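Local coordinates for alpha-catenin-like protein hmp-1 (PDB 5H5M), which is required for cell migration during body enclosure and cell shape changes during body elongation, as part of the cadherin-catenin complex at adherens junctions, at residues I134-E139 / E143-R148; K150-H155 / P191-A196; V162-C167 / Q185-A190. One frame throughout, in Å; residues are numbered along the deposited sequence.

Interaction 1: residues I134-E139 / E143-R148; sequences IEAAKE and ENTRYR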
loop_
_atom_site.group_PDB
_atom_site.type_symbol
_atom_site.label_atom_id
_atom_site.label_comp_id
_atom_site.label_asym_id
_atom_site.label_seq_id
_atom_site.Cartn_x
_atom_site.Cartn_y
_atom_site.Cartn_z
ATOM N N ILE A 134 -15.762 -1.493 -19.785
ATOM C CA ILE A 134 -16.416 -0.646 -20.777
ATOM C C ILE A 134 -16.200 -1.151 -22.202
ATOM O O ILE A 134 -17.132 -1.176 -23.004
ATOM C CB ILE A 134 -15.917 0.812 -20.676
ATOM C CG1 ILE A 134 -16.243 1.384 -19.298
ATOM C CG2 ILE A 134 -16.529 1.679 -21.765
ATOM C CD1 ILE A 134 -15.927 2.851 -19.155
ATOM N N GLU A 135 -14.972 -1.559 -22.507
ATOM C CA GLU A 135 -14.636 -2.016 -23.852
ATOM C C GLU A 135 -15.371 -3.309 -24.206
ATOM O O GLU A 135 -15.792 -3.496 -25.347
ATOM C CB GLU A 135 -13.123 -2.207 -23.991
ATOM C CG GLU A 135 -12.333 -0.907 -23.922
ATOM C CD GLU A 135 -10.853 -1.101 -24.199
ATOM O OE1 GLU A 135 -10.435 -2.254 -24.439
ATOM O OE2 GLU A 135 -10.105 -0.099 -24.181
ATOM N N ALA A 136 -15.533 -4.193 -23.227
ATOM C CA ALA A 136 -16.302 -5.417 -23.433
ATOM C C ALA A 136 -17.772 -5.087 -23.669
ATOM O O ALA A 136 -18.433 -5.709 -24.504
ATOM C CB ALA A 136 -16.151 -6.353 -22.243
ATOM N N ALA A 137 -18.275 -4.100 -22.932
ATOM C CA ALA A 137 -19.673 -3.692 -23.040
ATOM C C ALA A 137 -19.962 -3.003 -24.374
ATOM O O ALA A 137 -21.074 -3.088 -24.893
ATOM C CB ALA A 137 -20.046 -2.778 -21.884
ATOM N N LYS A 138 -18.963 -2.326 -24.928
ATOM C CA LYS A 138 -19.143 -1.611 -26.189
ATOM C C LYS A 138 -19.275 -2.544 -27.395
ATOM O O LYS A 138 -19.668 -2.110 -28.473
ATOM C CB LYS A 138 -17.982 -0.638 -26.422
ATOM C CG LYS A 138 -18.074 0.641 -25.616
ATOM C CD LYS A 138 -17.001 1.639 -26.027
ATOM C CE LYS A 138 -17.106 2.921 -25.216
ATOM N NZ LYS A 138 -16.043 3.902 -25.564
ATOM N N GLU A 139 -18.956 -3.821 -27.209
ATOM C CA GLU A 139 -18.884 -4.756 -28.330
ATOM C C GLU A 139 -20.226 -5.330 -28.842
ATOM O O GLU A 139 -20.409 -5.403 -30.059
ATOM C CB GLU A 139 -17.928 -5.897 -27.984
ATOM C CG GLU A 139 -16.491 -5.510 -28.259
ATOM C CD GLU A 139 -15.608 -6.696 -28.601
ATOM O OE1 GLU A 139 -16.146 -7.729 -29.065
ATOM O OE2 GLU A 139 -14.372 -6.585 -28.428
ATOM N N GLU A 143 -20.260 -12.361 -22.260
ATOM C CA GLU A 143 -19.441 -13.203 -21.397
ATOM C C GLU A 143 -18.314 -12.419 -20.727
ATOM O O GLU A 143 -18.022 -12.624 -19.550
ATOM C CB GLU A 143 -18.861 -14.372 -22.198
ATOM C CG GLU A 143 -19.910 -15.333 -22.755
ATOM C CD GLU A 143 -20.564 -14.829 -24.032
ATOM O OE1 GLU A 143 -20.263 -13.689 -24.449
ATOM O OE2 GLU A 143 -21.375 -15.573 -24.621
ATOM N N ASN A 144 -17.686 -11.519 -21.478
ATOM C CA ASN A 144 -16.582 -10.729 -20.946
ATOM C C ASN A 144 -17.054 -9.611 -20.028
ATOM O O ASN A 144 -16.401 -9.306 -19.032
ATOM C CB ASN A 144 -15.743 -10.138 -22.080
ATOM C CG ASN A 144 -14.877 -11.174 -22.761
ATOM O OD1 ASN A 144 -14.618 -12.243 -22.207
ATOM N ND2 ASN A 144 -14.417 -10.859 -23.969
ATOM N N THR A 145 -18.184 -8.998 -20.366
ATOM C CA THR A 145 -18.723 -7.916 -19.554
ATOM C C THR A 145 -19.033 -8.413 -18.145
ATOM O O THR A 145 -18.667 -7.770 -17.165
ATOM C CB THR A 145 -19.993 -7.302 -20.180
ATOM O OG1 THR A 145 -19.676 -6.745 -21.461
ATOM C CG2 THR A 145 -20.550 -6.202 -19.285
ATOM N N ARG A 146 -19.684 -9.570 -18.049
ATOM C CA ARG A 146 -20.030 -10.140 -16.751
ATOM C C ARG A 146 -18.787 -10.541 -15.963
ATOM O O ARG A 146 -18.743 -10.381 -14.742
ATOM C CB ARG A 146 -20.961 -11.340 -16.925
ATOM C CG ARG A 146 -22.286 -10.973 -17.573
ATOM C CD ARG A 146 -23.396 -11.926 -17.178
ATOM N NE ARG A 146 -24.653 -11.587 -17.840
ATOM C CZ ARG A 146 -25.503 -10.661 -17.405
ATOM N NH1 ARG A 146 -25.235 -9.974 -16.304
ATOM N NH2 ARG A 146 -26.622 -10.419 -18.074
ATOM N N TYR A 147 -17.779 -11.058 -16.660
ATOM C CA TYR A 147 -16.505 -11.365 -16.023
ATOM C C TYR A 147 -15.827 -10.085 -15.536
ATOM O O TYR A 147 -15.422 -9.988 -14.376
ATOM C CB TYR A 147 -15.577 -12.122 -16.979
ATOM C CG TYR A 147 -14.201 -12.359 -16.400
ATOM C CD1 TYR A 147 -14.006 -13.279 -15.376
ATOM C CD2 TYR A 147 -13.099 -11.652 -16.861
ATOM C CE1 TYR A 147 -12.751 -13.492 -14.834
ATOM C CE2 TYR A 147 -11.840 -11.860 -16.325
ATOM C CZ TYR A 147 -11.672 -12.780 -15.312
ATOM O OH TYR A 147 -10.423 -12.991 -14.776
ATOM N N ARG A 148 -15.713 -9.103 -16.426
ATOM C CA ARG A 148 -15.074 -7.836 -16.084
ATOM C C ARG A 148 -15.901 -7.060 -15.059
ATOM O O ARG A 148 -15.353 -6.294 -14.268
ATOM C CB ARG A 148 -14.852 -6.987 -17.338
ATOM C CG ARG A 148 -13.826 -7.562 -18.301
ATOM C CD ARG A 148 -12.494 -7.798 -17.612
ATOM N NE ARG A 148 -11.542 -8.483 -18.484
ATOM C CZ ARG A 148 -10.318 -8.844 -18.112
ATOM N NH1 ARG A 148 -9.896 -8.583 -16.883
ATOM N NH2 ARG A 148 -9.516 -9.464 -18.967
#

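Interaction 2: residues K150-H155 / P191-A196; sequences KMFQEH and PQVAQA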
loop_
_atom_site.group_PDB
_atom_site.type_symbol
_atom_site.label_atom_id
_atom_site.label_comp_id
_atom_site.label_asym_id
_atom_site.label_seq_id
_atom_site.Cartn_x
_atom_site.Cartn_y
_atom_site.Cartn_z
ATOM N N LYS A 150 -17.586 -8.526 -12.606
ATOM C CA LYS A 150 -17.221 -9.187 -11.361
ATOM C C LYS A 150 -15.861 -8.708 -10.860
ATOM O O LYS A 150 -15.698 -8.398 -9.680
ATOM C CB LYS A 150 -17.214 -10.704 -11.557
ATOM C CG LYS A 150 -16.747 -11.495 -10.351
ATOM C CD LYS A 150 -16.764 -12.988 -10.647
ATOM C CE LYS A 150 -16.210 -13.796 -9.488
ATOM N NZ LYS A 150 -16.222 -15.257 -9.781
ATOM N N MET A 151 -14.887 -8.644 -11.763
ATOM C CA MET A 151 -13.543 -8.204 -11.412
ATOM C C MET A 151 -13.528 -6.748 -10.963
ATOM O O MET A 151 -12.868 -6.405 -9.981
ATOM C CB MET A 151 -12.586 -8.399 -12.592
ATOM C CG MET A 151 -12.450 -9.845 -13.032
ATOM S SD MET A 151 -12.100 -10.953 -11.651
ATOM C CE MET A 151 -10.521 -10.314 -11.093
ATOM N N PHE A 152 -14.250 -5.896 -11.685
ATOM C CA PHE A 152 -14.348 -4.487 -11.318
ATOM C C PHE A 152 -14.934 -4.312 -9.916
ATOM O O PHE A 152 -14.448 -3.494 -9.132
ATOM C CB PHE A 152 -15.201 -3.717 -12.329
ATOM C CG PHE A 152 -15.643 -2.369 -11.835
ATOM C CD1 PHE A 152 -14.772 -1.291 -11.856
ATOM C CD2 PHE A 152 -16.924 -2.181 -11.340
ATOM C CE1 PHE A 152 -15.171 -0.046 -11.397
ATOM C CE2 PHE A 152 -17.327 -0.942 -10.875
ATOM C CZ PHE A 152 -16.449 0.129 -10.904
ATOM N N GLN A 153 -15.977 -5.080 -9.609
ATOM C CA GLN A 153 -16.636 -4.988 -8.311
ATOM C C GLN A 153 -15.694 -5.421 -7.190
ATOM O O GLN A 153 -15.635 -4.781 -6.139
ATOM C CB GLN A 153 -17.910 -5.835 -8.287
ATOM C CG GLN A 153 -18.632 -5.833 -6.948
ATOM C CD GLN A 153 -19.199 -4.469 -6.585
ATOM O OE1 GLN A 153 -19.970 -3.881 -7.344
ATOM N NE2 GLN A 153 -18.814 -3.959 -5.421
ATOM N N GLU A 154 -14.952 -6.500 -7.426
ATOM C CA GLU A 154 -13.971 -6.984 -6.457
ATOM C C GLU A 154 -12.853 -5.964 -6.253
ATOM O O GLU A 154 -12.377 -5.767 -5.137
ATOM C CB GLU A 154 -13.392 -8.330 -6.904
ATOM C CG GLU A 154 -14.412 -9.457 -6.909
ATOM C CD GLU A 154 -13.829 -10.783 -7.363
ATOM O OE1 GLU A 154 -12.634 -10.818 -7.731
ATOM O OE2 GLU A 154 -14.568 -11.790 -7.354
ATOM N N HIS A 155 -12.441 -5.326 -7.344
ATOM C CA HIS A 155 -11.469 -4.237 -7.296
ATOM C C HIS A 155 -12.010 -3.077 -6.461
ATOM O O HIS A 155 -11.282 -2.467 -5.677
ATOM C CB HIS A 155 -11.135 -3.777 -8.721
ATOM C CG HIS A 155 -10.476 -2.434 -8.797
ATOM N ND1 HIS A 155 -9.123 -2.254 -8.607
ATOM C CD2 HIS A 155 -10.986 -1.208 -9.062
ATOM C CE1 HIS A 155 -8.829 -0.973 -8.747
ATOM N NE2 HIS A 155 -9.942 -0.317 -9.021
ATOM N N PRO A 191 -21.623 -0.786 -7.702
ATOM C CA PRO A 191 -22.555 -1.726 -8.341
ATOM C C PRO A 191 -23.385 -1.063 -9.439
ATOM O O PRO A 191 -23.887 -1.745 -10.335
ATOM C CB PRO A 191 -23.458 -2.184 -7.186
ATOM C CG PRO A 191 -22.789 -1.712 -5.925
ATOM C CD PRO A 191 -22.009 -0.500 -6.308
ATOM N N GLN A 192 -23.526 0.256 -9.362
ATOM C CA GLN A 192 -24.275 1.000 -10.366
ATOM C C GLN A 192 -23.455 1.142 -11.640
ATOM O O GLN A 192 -23.995 1.066 -12.745
ATOM C CB GLN A 192 -24.674 2.375 -9.829
ATOM C CG GLN A 192 -25.477 2.315 -8.542
ATOM C CD GLN A 192 -25.757 3.690 -7.961
ATOM O OE1 GLN A 192 -25.302 4.704 -8.488
ATOM N NE2 GLN A 192 -26.509 3.727 -6.868
ATOM N N VAL A 193 -22.150 1.351 -11.477
ATOM C CA VAL A 193 -21.231 1.400 -12.610
ATOM C C VAL A 193 -21.254 0.069 -13.352
ATOM O O VAL A 193 -21.316 0.032 -14.580
ATOM C CB VAL A 193 -19.787 1.718 -12.167
ATOM C CG1 VAL A 193 -18.821 1.572 -13.339
ATOM C CG2 VAL A 193 -19.705 3.115 -11.580
ATOM N N ALA A 194 -21.220 -1.024 -12.595
ATOM C CA ALA A 194 -21.283 -2.364 -13.172
ATOM C C ALA A 194 -22.556 -2.555 -13.995
ATOM O O ALA A 194 -22.499 -2.996 -15.140
ATOM C CB ALA A 194 -21.198 -3.418 -12.078
ATOM N N GLN A 195 -23.697 -2.208 -13.406
ATOM C CA GLN A 195 -24.986 -2.352 -14.077
ATOM C C GLN A 195 -25.101 -1.480 -15.326
ATOM O O GLN A 195 -25.737 -1.875 -16.303
ATOM C CB GLN A 195 -26.128 -2.025 -13.110
ATOM C CG GLN A 195 -26.294 -3.043 -11.995
ATOM C CD GLN A 195 -26.484 -4.456 -12.520
ATOM O OE1 GLN A 195 -27.202 -4.681 -13.494
ATOM N NE2 GLN A 195 -25.833 -5.416 -11.876
ATOM N N ALA A 196 -24.491 -0.298 -15.291
ATOM C CA ALA A 196 -24.486 0.593 -16.449
ATOM C C ALA A 196 -23.791 -0.066 -17.639
ATOM O O ALA A 196 -24.176 0.141 -18.790
ATOM C CB ALA A 196 -23.811 1.911 -16.107
#

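Interaction 3: residues V162-C167 / Q185-A190; sequences VARLSC and QLEKLA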
loop_
_atom_site.group_PDB
_atom_site.type_symbol
_atom_site.label_atom_id
_atom_site.label_comp_id
_atom_site.label_asym_id
_atom_site.label_seq_id
_atom_site.Cartn_x
_atom_site.Cartn_y
_atom_site.Cartn_z
ATOM N N VAL A 162 -9.398 -1.047 1.851
ATOM C CA VAL A 162 -8.065 -0.522 2.132
ATOM C C VAL A 162 -8.129 0.932 2.607
ATOM O O VAL A 162 -7.417 1.321 3.538
ATOM C CB VAL A 162 -7.152 -0.628 0.890
ATOM C CG1 VAL A 162 -5.853 0.133 1.103
ATOM C CG2 VAL A 162 -6.868 -2.090 0.570
ATOM N N ALA A 163 -8.988 1.727 1.973
ATOM C CA ALA A 163 -9.180 3.118 2.375
ATOM C C ALA A 163 -9.601 3.222 3.840
ATOM O O ALA A 163 -9.076 4.046 4.590
ATOM C CB ALA A 163 -10.214 3.794 1.483
ATOM N N ARG A 164 -10.549 2.384 4.242
ATOM C CA ARG A 164 -11.044 2.400 5.614
ATOM C C ARG A 164 -10.003 1.873 6.595
ATOM O O ARG A 164 -9.922 2.341 7.731
ATOM C CB ARG A 164 -12.340 1.592 5.723
ATOM C CG ARG A 164 -13.528 2.279 5.059
ATOM C CD ARG A 164 -14.720 1.342 4.890
ATOM N NE ARG A 164 -15.893 2.063 4.404
ATOM C CZ ARG A 164 -16.923 1.495 3.784
ATOM N NH1 ARG A 164 -16.932 0.188 3.563
ATOM N NH2 ARG A 164 -17.943 2.238 3.378
ATOM N N LEU A 165 -9.205 0.907 6.150
ATOM C CA LEU A 165 -8.144 0.342 6.979
ATOM C C LEU A 165 -7.071 1.394 7.258
ATOM O O LEU A 165 -6.502 1.445 8.348
ATOM C CB LEU A 165 -7.528 -0.889 6.301
ATOM C CG LEU A 165 -6.393 -1.639 7.012
ATOM C CD1 LEU A 165 -6.938 -2.509 8.126
ATOM C CD2 LEU A 165 -5.584 -2.480 6.025
ATOM N N SER A 166 -6.813 2.243 6.267
ATOM C CA SER A 166 -5.794 3.284 6.377
ATOM C C SER A 166 -6.111 4.321 7.456
ATOM O O SER A 166 -5.208 4.853 8.105
ATOM C CB SER A 166 -5.621 3.992 5.032
ATOM O OG SER A 166 -5.217 3.079 4.028
ATOM N N CYS A 167 -7.396 4.601 7.643
ATOM C CA CYS A 167 -7.832 5.663 8.542
ATOM C C CYS A 167 -7.433 5.422 9.999
ATOM O O CYS A 167 -7.276 6.370 10.768
ATOM C CB CYS A 167 -9.347 5.841 8.433
ATOM S SG CYS A 167 -9.878 6.491 6.824
ATOM N N GLN A 185 -18.995 6.586 -0.863
ATOM C CA GLN A 185 -19.569 6.966 -2.150
ATOM C C GLN A 185 -19.159 5.987 -3.250
ATOM O O GLN A 185 -19.973 5.623 -4.099
ATOM C CB GLN A 185 -19.160 8.390 -2.529
ATOM C CG GLN A 185 -19.880 9.462 -1.730
ATOM C CD GLN A 185 -19.443 10.865 -2.104
ATOM O OE1 GLN A 185 -18.491 11.402 -1.540
ATOM N NE2 GLN A 185 -20.143 11.468 -3.059
ATOM N N LEU A 186 -17.901 5.558 -3.227
ATOM C CA LEU A 186 -17.411 4.571 -4.185
ATOM C C LEU A 186 -18.098 3.226 -3.979
ATOM O O LEU A 186 -18.448 2.540 -4.939
ATOM C CB LEU A 186 -15.895 4.413 -4.068
ATOM C CG LEU A 186 -15.074 5.546 -4.688
ATOM C CD1 LEU A 186 -13.616 5.473 -4.254
ATOM C CD2 LEU A 186 -15.176 5.490 -6.198
ATOM N N GLU A 187 -18.289 2.859 -2.718
ATOM C CA GLU A 187 -18.984 1.628 -2.363
ATOM C C GLU A 187 -20.417 1.638 -2.896
ATOM O O GLU A 187 -20.958 0.609 -3.308
ATOM C CB GLU A 187 -18.977 1.448 -0.846
ATOM C CG GLU A 187 -19.726 0.233 -0.337
ATOM C CD GLU A 187 -19.648 0.112 1.172
ATOM O OE1 GLU A 187 -20.081 1.056 1.870
ATOM O OE2 GLU A 187 -19.141 -0.920 1.661
ATOM N N LYS A 188 -21.020 2.821 -2.886
ATOM C CA LYS A 188 -22.365 3.025 -3.400
ATOM C C LYS A 188 -22.392 2.990 -4.931
ATOM O O LYS A 188 -23.258 2.365 -5.541
ATOM C CB LYS A 188 -22.904 4.357 -2.883
ATOM C CG LYS A 188 -24.250 4.780 -3.425
ATOM C CD LYS A 188 -24.639 6.131 -2.842
ATOM C CE LYS A 188 -24.474 6.137 -1.326
ATOM N NZ LYS A 188 -24.595 7.506 -0.747
ATOM N N LEU A 189 -21.421 3.661 -5.538
ATOM C CA LEU A 189 -21.366 3.846 -6.983
ATOM C C LEU A 189 -20.988 2.576 -7.763
ATOM O O LEU A 189 -21.488 2.347 -8.870
ATOM C CB LEU A 189 -20.375 4.968 -7.302
ATOM C CG LEU A 189 -20.278 5.500 -8.730
ATOM C CD1 LEU A 189 -21.626 6.007 -9.211
ATOM C CD2 LEU A 189 -19.233 6.602 -8.805
ATOM N N ALA A 190 -20.113 1.761 -7.177
ATOM C CA ALA A 190 -19.553 0.582 -7.843
ATOM C C ALA A 190 -20.586 -0.382 -8.461
ATOM O O ALA A 190 -20.439 -0.768 -9.618
ATOM C CB ALA A 190 -18.649 -0.182 -6.869
#

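Interaction 1: residues I134-E139 / E143-R148
A136 and T145 bring their backbones close, CA to CA 5.2 Å, where the last turn of helix 128-137 lies against the first turns of helix 142-166 on the far side of a short connection. The methyl of A136 points toward the second helix and meets two side chains there. Its CB lies 3.8 Å from CB of N144, a contact made by the base of the asparagine and not by its amide. The same A136 CB is 3.6 Å from OG1 of T145. That hydroxyl lies against the peptide linking A136 to A137, with OG1 3.4 Å from C of A136 and 3.3 Å from N of A137, but the angles are wrong for a hydrogen bond. Its real partner is in its own helix. With OG1 beside the backbone N (chi1 -62°), the threonine bonds back to the carbonyl O of H141, one turn earlier, while its side chain packs on L133, I198 and C201. The side chain of R148 also touches L132 and L133. The contact is therefore one of shape alone: no hydrogen bond or salt bridge crosses it, the buried hydroxyl is satisfied locally, and a methyl group, the smallest side chain that can point across, is consistent with how near the two arms of this helical hairpin come.

Interaction 2: residues K150-H155 / P191-A196
F152 and V193 form the tight half of this contact, between two helical segments that run antiparallel, their axes 9.7 Å apart and 165° between directions. The far end of the phenylalanine ring does the touching: CZ comes to 3.7 Å from CG1 of V193, and CE2 sits 3.8 Å from CB of the same valine. The two side chains cross at about a right angle, and the ring end also comes near the backbone of A194. F152 gets there with CG anti to the backbone N (chi1 165°), which swings the ring off the helix toward its partner. Both residues are buried, and the grip is purely apolar.

One residue along, toward the surface, the fit changes character. Q153 bends at chi2 (66°), bringing its carboxamide over the start of segment 191-196, where OE1 rests 3.5 Å from CA of P191 and 3.8 Å from CG of its ring. Proline has no N-H to offer this oxygen, so the approach is only van der Waals contact; the other end of the amide, NE2, is bonded to OD1 of N157 within its own helix. P191 itself is exposed, and helix 173-202 kinks here because the proline nitrogen cannot bond to the turn before.

The buried side is closed by other helices of the bundle. F152 makes an edge-to-face ring contact with W220 of helix 207-233 and packs on L130 and L133 of helix 128-137, while V193 touches L130 and Y216, so that four helices converge on this phenylalanine-valine pair.

Interaction 3: residues V162-C167 / Q185-A190
R164 and E187 join helices 142-166 and 173-202 by a salt bridge on the surface of the M domain, and within these two segments it is the whole of the contact. Apart from this pair no side chain of one segment comes within 4.5 Å of the other, so two long chains have to span the gap. The arginine is extended from CG to NE; the glutamate sends CG anti to its backbone N (chi1 177°) and runs on straight, and the two side chains meet roughly at right angles.

The grip is end-on and double. NH2 of R164 gives a nearly linear bond to OE1 of E187 at 2.9 Å (174° at the hydrogen), and NH1 of R164 gives a second to OE2 of E187 at 3.1 Å, almost as straight. Both oxygens lie close to the guanidinium plane, so the arginine donates well, but the carboxylate is turned: the planes stand 61° apart, and each oxygen is met from above the carboxylate plane. The pair is thus bidentate without being coplanar.

The arginine's helix turn is tied up inside, where OG of S166 bonds to the carbonyl O of V162 at 2.9 Å, from the face opposite to that used by the backbone N of S166. Deeper in, C167 packs on V176 and I179, and L186 on W220 and L227.

A methionine in place of R164 would probably leave both carboxylate oxygens of E187 without these donors and its chain freer to turn. Because the bridge is peripheral, solvent is likely to weaken its charge attraction; its two directed bonds make it a specific polar link at the surface, while neighbouring residues such as A163 and C167 pack on helix 173-202.

In the fold
All three contacts use helix 142-166 of the M domain, a helical piece of this vinculin/alpha-catenin family protein, and follow one another along it. Interaction 1 comes first and closes the short hairpin with helix 128-137. Interactions 2 and 3 both pair helix 142-166 with helix 173-202; as the chain turns back, 162-167 meets 185-190 before 150-155 meets 191-196, so interaction 3 lies within the loop that interaction 2 completes. The centre of interaction 2 is about 11 Å from that of interaction 1 and about 14 Å from that of interaction 3; the outer two are about 24 Å apart, centre to centre. Interactions 2 and 3 touch, with CE2 of F152 3.4 Å from O of A190. One helix thus ties two neighbours into the same bundle.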